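Local coordinates for secreted protein (Streptomyces lividans 1326, PDB 5LQI) that acts as a copper-radical oxidase of the AA5 family, here in its copper-free form, at residues A[308-313]-A[366-371]. The protein carries 1 engineered substitution. Sequence-based numbering, arbitrary orientation.
Sequences LMQNGK and QDEKYM
Gln310 of the 308-313 turn makes two direct hydrogen bonds to 366-371. Its backbone N donates to Glu368 OE2 at 2.9 Å, nearly straight at 169° and on the syn side of the carboxylate. Its side-chain NE2 donates to Gln366 O at 2.8 Å. That donor lies above the carbonyl plane, while the oxygen sits in the plane of the Gln310 amide. Gln310 is extended beyond CG, which carries the amide past Glu368 to this carbonyl.

The other carboxylate oxygen is held from within its own segment. Tyr370 OH donates to Glu368 OE1 at 2.9 Å. CG of Glu368 lies anti to its backbone N (chi1 -155°), and the bend at chi2 directs the carboxylate at the turn, with OE2 at Gln310 N and OE1 beside Met309. A water joins OE2 to Asn311 N, the next amide of the turn. With an alanine at Glu368, the backbone N of Gln310 and the Tyr370 hydroxyl would probably each lose the carboxylate oxygen they bond.

The rest is van der Waals contact. The Met309 side chain crosses that of Glu368 at about a right angle, with Met309 CB 3.8 Å from Glu368 OE1.

Residues 309-312 form a type I beta turn between strands 306-308 and 314-316. Asn311 OD1 accepts from Lys313 N at 3.0 Å, an Asx turn. Glu368 immediately precedes strand 369-373 of the next four-stranded antiparallel sheet, so the buried carboxylate ties together two successive blades of the Kelch-type propeller. The Tyr370 ring packs against Phe307 and Phe315, from the two strands flanking the turn.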
ATOM      1  N   LEU A 308     -12.398   6.260   2.616  1.00 16.60           N
ATOM      2  CA  LEU A 308     -13.772   6.766   2.613  1.00 17.80           C
ATOM      3  C   LEU A 308     -14.034   7.518   3.953  1.00 18.76           C
ATOM      4  O   LEU A 308     -13.920   6.936   5.051  1.00 18.27           O
ATOM      5  CB  LEU A 308     -14.775   5.598   2.509  1.00 17.99           C
ATOM      6  CG  LEU A 308     -16.262   5.938   2.465  1.00 18.79           C
ATOM      7  CD1 LEU A 308     -16.516   6.791   1.250  1.00 19.45           C
ATOM      8  CD2 LEU A 308     -17.116   4.672   2.474  1.00 18.87           C
ATOM      9  N   MET A 309     -14.411   8.778   3.817  1.00 20.09           N
ATOM     10  CA  MET A 309     -14.804   9.632   4.955  1.00 21.52           C
ATOM     11  C   MET A 309     -16.282   9.443   5.287  1.00 22.59           C
ATOM     12  O   MET A 309     -17.055   8.915   4.478  1.00 22.57           O
ATOM     13  CB  MET A 309     -14.568  11.098   4.573  1.00 22.50           C
ATOM     14  CG  MET A 309     -13.126  11.416   4.206  1.00 22.29           C
ATOM     15  SD  MET A 309     -12.989  12.960   3.310  1.00 23.70           S
ATOM     16  CE  MET A 309     -13.594  14.137   4.549  1.00 24.72           C
ATOM     17  N   GLN A 310     -16.687   9.902   6.474  1.00 23.93           N
ATOM     18  CA  GLN A 310     -18.096   9.794   6.921  1.00 25.24           C
ATOM     19  C   GLN A 310     -19.122  10.537   6.102  1.00 25.84           C
ATOM     20  O   GLN A 310     -20.260  10.112   6.027  1.00 26.26           O
ATOM     21  CB  GLN A 310     -18.225  10.137   8.401  1.00 26.56           C
ATOM     22  CG  GLN A 310     -17.582   9.060   9.252  1.00 26.72           C
ATOM     23  CD  GLN A 310     -17.568   9.478  10.704  1.00 28.49           C
ATOM     24  OE1 GLN A 310     -18.613   9.606  11.299  1.00 31.51           O
ATOM     25  NE2 GLN A 310     -16.412   9.755  11.246  1.00 28.80           N
ATOM     26  N   ASN A 311     -18.703  11.590   5.422  1.00 26.05           N
ATOM     27  CA  ASN A 311     -19.572  12.316   4.505  1.00 26.89           C
ATOM     28  C   ASN A 311     -19.653  11.723   3.059  1.00 26.34           C
ATOM     29  O   ASN A 311     -20.233  12.345   2.162  1.00 26.87           O
ATOM     30  CB  ASN A 311     -19.199  13.832   4.498  1.00 27.82           C
ATOM     31  CG  ASN A 311     -17.858  14.131   3.829  1.00 27.46           C
ATOM     32  OD1 ASN A 311     -17.152  13.230   3.278  1.00 26.41           O
ATOM     33  ND2 ASN A 311     -17.481  15.412   3.871  1.00 28.04           N
ATOM     34  N   GLY A 312     -19.039  10.553   2.843  1.00 24.89           N
ATOM     35  CA  GLY A 312     -19.021   9.902   1.533  1.00 24.23           C
ATOM     36  C   GLY A 312     -17.935  10.395   0.552  1.00 23.55           C
ATOM     37  O   GLY A 312     -17.783   9.824  -0.505  1.00 22.87           O
ATOM     38  N   LYS A 313     -17.156  11.400   0.938  1.00 23.57           N
ATOM     39  CA  LYS A 313     -16.048  11.870   0.133  1.00 23.29           C
ATOM     40  C   LYS A 313     -14.840  10.996   0.442  1.00 21.75           C
ATOM     41  O   LYS A 313     -14.833  10.251   1.433  1.00 20.96           O
ATOM     42  CB  LYS A 313     -15.745  13.335   0.362  1.00 24.24           C
ATOM     43  CG  LYS A 313     -16.995  14.161   0.148  1.00 25.88           C
ATOM     44  CD  LYS A 313     -16.749  15.660   0.160  1.00 27.12           C
ATOM     45  CE  LYS A 313     -18.014  16.337  -0.336  1.00 28.70           C
ATOM     46  NZ  LYS A 313     -17.981  17.756   0.040  1.00 30.24           N
ATOM     47  N   GLN A 366     -14.470   7.092  14.078  1.00 20.47           N
ATOM     48  CA  GLN A 366     -15.440   8.168  14.269  1.00 21.48           C
ATOM     49  C   GLN A 366     -14.820   9.582  14.237  1.00 22.29           C
ATOM     50  O   GLN A 366     -15.484  10.517  13.817  1.00 22.48           O
ATOM     51  CB  GLN A 366     -16.180   8.011  15.630  1.00 22.00           C
ATOM     52  CG  GLN A 366     -17.332   7.023  15.604  1.00 21.96           C
ATOM     53  CD  GLN A 366     -16.969   5.592  16.024  1.00 21.10           C
ATOM     54  OE1 GLN A 366     -15.805   5.175  15.978  1.00 20.54           O
ATOM     55  NE2 GLN A 366     -17.987   4.829  16.428  1.00 21.24           N
ATOM     56  N   ASP A 367     -13.603   9.729  14.769  1.00 22.67           N
ATOM     57  CA  ASP A 367     -12.944  11.064  14.868  1.00 23.85           C
ATOM     58  C   ASP A 367     -12.390  11.618  13.571  1.00 23.63           C
ATOM     59  O   ASP A 367     -12.094  12.791  13.519  1.00 24.00           O
ATOM     60  CB  ASP A 367     -11.810  11.031  15.895  1.00 24.34           C
ATOM     61  CG  ASP A 367     -12.306  10.738  17.271  1.00 25.63           C
ATOM     62  OD1 ASP A 367     -13.535  10.920  17.538  1.00 26.81           O
ATOM     63  OD2 ASP A 367     -11.473  10.350  18.098  1.00 26.25           O
ATOM     64  N   GLU A 368     -12.229  10.772  12.543  1.00 22.92           N
ATOM     65  CA  GLU A 368     -11.813  11.228  11.232  1.00 23.03           C
ATOM     66  C   GLU A 368     -10.434  11.927  11.310  1.00 22.22           C
ATOM     67  O   GLU A 368     -10.211  12.980  10.705  1.00 22.26           O
ATOM     68  CB  GLU A 368     -12.953  12.073  10.634  1.00 24.70           C
ATOM     69  CG  GLU A 368     -12.948  12.110   9.108  1.00 25.74           C
ATOM     70  CD  GLU A 368     -13.731  10.969   8.438  1.00 26.33           C
ATOM     71  OE1 GLU A 368     -13.085   9.986   7.928  1.00 25.57           O
ATOM     72  OE2 GLU A 368     -15.010  11.094   8.449  1.00 28.36           O
ATOM     73  N   LYS A 369      -9.525  11.325  12.083  1.00 21.38           N
ATOM     74  CA  LYS A 369      -8.131  11.746  12.194  1.00 21.29           C
ATOM     75  C   LYS A 369      -7.192  10.798  11.494  1.00 20.08           C
ATOM     76  O   LYS A 369      -7.129   9.621  11.859  1.00 19.33           O
ATOM     77  CB  LYS A 369      -7.634  11.850  13.631  1.00 21.84           C
ATOM     78  CG  LYS A 369      -8.174  13.011  14.394  1.00 23.37           C
ATOM     79  CD  LYS A 369      -7.316  13.346  15.658  1.00 23.92           C
ATOM     80  CE  LYS A 369      -8.189  13.719  16.785  1.00 24.97           C
ATOM     81  NZ  LYS A 369      -7.426  13.949  18.054  0.50 25.39           N
ATOM     82  N   TYR A 370      -6.437  11.342  10.529  1.00 19.59           N
ATOM     83  CA  TYR A 370      -5.465  10.602   9.745  1.00 18.86           C
ATOM     84  C   TYR A 370      -4.059  11.002  10.076  1.00 19.11           C
ATOM     85  O   TYR A 370      -3.776  12.209  10.191  1.00 19.67           O
ATOM     86  CB  TYR A 370      -5.742  10.807   8.293  1.00 18.41           C
ATOM     87  CG  TYR A 370      -7.091  10.332   7.853  1.00 18.26           C
ATOM     88  CD1 TYR A 370      -8.217  11.073   8.037  1.00 18.90           C
ATOM     89  CD2 TYR A 370      -7.233   9.094   7.251  1.00 17.63           C
ATOM     90  CE1 TYR A 370      -9.461  10.619   7.620  1.00 18.89           C
ATOM     91  CE2 TYR A 370      -8.458   8.642   6.830  1.00 17.58           C
ATOM     92  CZ  TYR A 370      -9.551   9.418   6.997  1.00 18.36           C
ATOM     93  OH  TYR A 370     -10.756   8.894   6.579  1.00 18.91           O
ATOM     94  N   MET A 371      -3.185  10.005  10.189  1.00 18.69           N
ATOM     95  CA  MET A 371      -1.743  10.178  10.373  1.00 18.95           C
ATOM     96  C   MET A 371      -0.957   9.627   9.171  1.00 17.71           C
ATOM     97  O   MET A 371      -1.136   8.462   8.801  1.00 16.56           O
ATOM     98  CB  MET A 371      -1.266   9.486  11.616  1.00 20.04           C
ATOM     99  CG  MET A 371       0.257   9.493  11.848  1.00 21.19           C
ATOM    100  SD  MET A 371       0.744   8.860  13.481  1.00 24.45           S
ATOM    101  CE  MET A 371       0.125   7.214  13.583  0.50 22.76           C
TER
HETATM  102  O   HOH W   1     -14.166   7.938   9.412  1.00 26.77           O
HETATM  103  O   HOH W   2     -16.450  13.248   6.994  1.00 26.65           O